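Local coordinates for protein prephenate dehydratase:Amino acid-binding ACT (Brucella abortus, PDB 6VH5) that binds phenylalanine at its ACT domain and probably converts prephenate to phenylpyruvate, with loss of water and carbon dioxide, in phenylalanine biosynthesis, at residues V115-I120 against D180-N185. Numbering follows the deposited sequence.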
ATOM      1  N   VAL A 115      22.065   8.270 -29.557  1.00 65.84           N
ATOM      2  CA  VAL A 115      23.068   7.834 -28.597  1.00 66.55           C
ATOM      3  C   VAL A 115      23.260   6.326 -28.710  1.00 73.74           C
ATOM      4  O   VAL A 115      22.291   5.564 -28.839  1.00 68.67           O
ATOM      5  CB  VAL A 115      22.641   8.249 -27.178  1.00 66.09           C
ATOM      6  CG1 VAL A 115      23.392   7.472 -26.113  1.00 65.90           C
ATOM      7  CG2 VAL A 115      22.853   9.742 -26.990  1.00 67.24           C
ATOM      8  N   ARG A 116      24.520   5.888 -28.694  1.00 74.16           N
ATOM      9  CA  ARG A 116      24.852   4.477 -28.811  1.00 68.53           C
ATOM     10  C   ARG A 116      24.965   3.843 -27.425  1.00 70.72           C
ATOM     11  O   ARG A 116      25.192   4.522 -26.421  1.00 65.75           O
ATOM     12  CB  ARG A 116      26.159   4.287 -29.592  1.00 67.80           C
ATOM     13  N   ARG A 117      24.760   2.520 -27.379  1.00 68.37           N
ATOM     14  CA  ARG A 117      24.826   1.796 -26.113  1.00 67.78           C
ATOM     15  C   ARG A 117      26.149   2.044 -25.391  1.00 71.73           C
ATOM     16  O   ARG A 117      26.184   2.085 -24.155  1.00 69.70           O
ATOM     17  CB  ARG A 117      24.594   0.302 -26.363  1.00 75.25           C
ATOM     18  CG  ARG A 117      24.777  -0.601 -25.146  1.00 75.79           C
ATOM     19  CD  ARG A 117      24.537  -2.074 -25.482  1.00 71.92           C
ATOM     20  NE  ARG A 117      23.134  -2.317 -25.802  1.00 76.79           N
ATOM     21  CZ  ARG A 117      22.208  -2.654 -24.905  1.00 76.58           C
ATOM     22  NH1 ARG A 117      20.947  -2.850 -25.282  1.00 66.85           N
ATOM     23  NH2 ARG A 117      22.539  -2.798 -23.627  1.00 76.54           N
ATOM     24  N   GLU A 118      27.247   2.206 -26.145  1.00 72.35           N
ATOM     25  CA  GLU A 118      28.567   2.385 -25.535  1.00 70.69           C
ATOM     26  C   GLU A 118      28.667   3.666 -24.711  1.00 65.96           C
ATOM     27  O   GLU A 118      29.490   3.748 -23.791  1.00 65.29           O
ATOM     28  CB  GLU A 118      29.660   2.451 -26.599  1.00 69.92           C
ATOM     29  CG  GLU A 118      29.563   1.413 -27.638  1.00 73.99           C
ATOM     30  CD  GLU A 118      28.778   1.835 -28.847  1.00 79.28           C
ATOM     31  OE1 GLU A 118      29.349   2.627 -29.637  1.00 68.83           O
ATOM     32  OE2 GLU A 118      27.622   1.372 -29.007  1.00 76.36           O
ATOM     33  N   GLU A 119      27.870   4.681 -25.029  1.00 61.27           N
ATOM     34  CA  GLU A 119      28.028   5.955 -24.338  1.00 75.72           C
ATOM     35  C   GLU A 119      27.423   5.972 -22.936  1.00 74.45           C
ATOM     36  O   GLU A 119      27.871   6.771 -22.105  1.00 74.73           O
ATOM     37  CB  GLU A 119      27.439   7.080 -25.197  1.00 68.13           C
ATOM     38  CG  GLU A 119      27.933   6.995 -26.639  1.00 70.45           C
ATOM     39  CD  GLU A 119      27.513   8.158 -27.504  1.00 75.57           C
ATOM     40  OE1 GLU A 119      27.811   9.324 -27.149  1.00 73.97           O
ATOM     41  OE2 GLU A 119      26.871   7.890 -28.545  1.00 76.94           O
ATOM     42  N   ILE A 120      26.443   5.108 -22.642  1.00 68.79           N
ATOM     43  CA  ILE A 120      25.732   5.200 -21.367  1.00 71.22           C
ATOM     44  C   ILE A 120      26.648   4.793 -20.222  1.00 68.13           C
ATOM     45  O   ILE A 120      27.359   3.784 -20.301  1.00 70.10           O
ATOM     46  CB  ILE A 120      24.449   4.351 -21.387  1.00 74.74           C
ATOM     47  CG1 ILE A 120      23.425   4.953 -22.349  1.00 80.39           C
ATOM     48  CG2 ILE A 120      23.864   4.195 -19.985  1.00 67.03           C
ATOM     49  CD1 ILE A 120      23.420   4.316 -23.701  1.00 91.38           C
ATOM     50  N   ASP A 180      15.013   8.094 -27.667  1.00 71.61           N
ATOM     51  CA  ASP A 180      15.195   6.823 -28.351  1.00 76.07           C
ATOM     52  C   ASP A 180      15.104   5.682 -27.353  1.00 70.91           C
ATOM     53  O   ASP A 180      15.686   5.748 -26.269  1.00 67.61           O
ATOM     54  CB  ASP A 180      16.563   6.767 -29.033  1.00 87.68           C
ATOM     55  CG  ASP A 180      16.547   7.331 -30.431  1.00 99.13           C
ATOM     56  OD1 ASP A 180      15.437   7.580 -30.951  1.00106.52           O
ATOM     57  OD2 ASP A 180      17.640   7.494 -31.017  1.00 96.20           O
ATOM     58  N   ILE A 181      14.390   4.624 -27.726  1.00 71.68           N
ATOM     59  CA  ILE A 181      14.330   3.412 -26.914  1.00 66.04           C
ATOM     60  C   ILE A 181      15.437   2.489 -27.401  1.00 66.69           C
ATOM     61  O   ILE A 181      15.365   1.932 -28.501  1.00 70.56           O
ATOM     62  CB  ILE A 181      12.960   2.733 -26.986  1.00 65.79           C
ATOM     63  CG1 ILE A 181      11.922   3.617 -26.297  1.00 63.67           C
ATOM     64  CG2 ILE A 181      13.018   1.347 -26.339  1.00 65.27           C
ATOM     65  CD1 ILE A 181      10.558   3.014 -26.205  1.00 54.66           C
ATOM     66  N   LEU A 182      16.480   2.354 -26.585  1.00 63.64           N
ATOM     67  CA  LEU A 182      17.613   1.514 -26.943  1.00 61.10           C
ATOM     68  C   LEU A 182      17.262   0.035 -26.815  1.00 69.75           C
ATOM     69  O   LEU A 182      17.624  -0.768 -27.680  1.00 74.02           O
ATOM     70  CB  LEU A 182      18.794   1.871 -26.052  1.00 65.45           C
ATOM     71  CG  LEU A 182      20.196   1.410 -26.394  1.00 75.55           C
ATOM     72  CD1 LEU A 182      20.533   1.680 -27.858  1.00 81.60           C
ATOM     73  CD2 LEU A 182      21.128   2.146 -25.469  1.00 77.26           C
ATOM     74  N   GLU A 183      16.563  -0.343 -25.740  1.00 64.75           N
ATOM     75  CA  GLU A 183      16.131  -1.716 -25.522  1.00 77.69           C
ATOM     76  C   GLU A 183      14.722  -1.716 -24.938  1.00 78.28           C
ATOM     77  O   GLU A 183      14.350  -0.830 -24.164  1.00 76.15           O
ATOM     78  CB  GLU A 183      17.100  -2.487 -24.607  1.00 80.97           C
ATOM     79  CG  GLU A 183      17.071  -3.996 -24.801  1.00 87.86           C
ATOM     80  CD  GLU A 183      18.041  -4.739 -23.888  1.00 95.45           C
ATOM     81  OE1 GLU A 183      17.644  -5.767 -23.292  1.00 96.32           O
ATOM     82  OE2 GLU A 183      19.196  -4.281 -23.748  1.00 95.29           O
ATOM     83  N   GLU A 184      13.955  -2.738 -25.298  1.00 73.33           N
ATOM     84  CA  GLU A 184      12.544  -2.825 -24.961  1.00 72.25           C
ATOM     85  C   GLU A 184      12.340  -3.811 -23.826  1.00 64.86           C
ATOM     86  O   GLU A 184      13.046  -4.815 -23.743  1.00 62.83           O
ATOM     87  CB  GLU A 184      11.722  -3.270 -26.171  1.00 81.80           C
ATOM     88  CG  GLU A 184      11.359  -2.143 -27.116  1.00 95.83           C
ATOM     89  CD  GLU A 184      10.584  -2.623 -28.325  1.00106.28           C
ATOM     90  OE1 GLU A 184      10.402  -3.853 -28.473  1.00108.02           O
ATOM     91  OE2 GLU A 184      10.160  -1.769 -29.131  1.00110.55           O
ATOM     92  N   ASN A 185      11.392  -3.502 -22.940  1.00 66.86           N
ATOM     93  CA  ASN A 185      10.912  -4.439 -21.914  1.00 76.06           C
ATOM     94  C   ASN A 185      12.068  -5.060 -21.130  1.00 76.79           C
ATOM     95  O   ASN A 185      12.253  -6.277 -21.101  1.00 70.85           O
ATOM     96  CB  ASN A 185      10.034  -5.527 -22.541  1.00 77.35           C
ATOM     97  CG  ASN A 185       8.732  -4.979 -23.079  1.00 77.90           C
ATOM     98  OD1 ASN A 185       8.327  -3.861 -22.741  1.00 73.82           O
ATOM     99  ND2 ASN A 185       8.076  -5.752 -23.940  1.00 78.31           N
TER
HETATM  100  O   HOH W   1      19.449   5.529 -30.178  1.00 73.30           O
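Arg117 and Glu183 are joined by a salt bridge: NH1 of Arg117 donates to OE2 of Glu183 over 2.7 Å, with an N-H...O angle of 153°. The donor comes to the anti side of OE2, somewhat out of the carboxylate plane, and the two flat groups are turned 44° from each other. The Arg117 chain runs extended through CD, then bends at chi3 (-68°), which brings the guanidinium to the acid; NH2 of Arg117 is hydrogen-bonded to OD1 of Asn140. At the other end of the contact a water donates both to the Val115 carbonyl O, at 3.1 Å, and to OD2 of Asp180, at 2.8 Å; the same OD2 also takes the Gly114 N-H. The contact ties the loop between strands 108-111 and 122-125 to edge strand 180-183 of a mixed five-stranded sheet in the prephenate dehydratase region, which belongs to the type 2 periplasmic-binding-protein fold family; here Leu182 and Glu183 form a classic beta bulge opposite Leu109. Between the two polar links sits Leu182. CD2 of Leu182 meets CD1 of Ile120 tip to tip at 3.6 Å and lies 3.8 Å from CA of Arg117, while Trp142 packs against the side chains of Ile120 and Arg117.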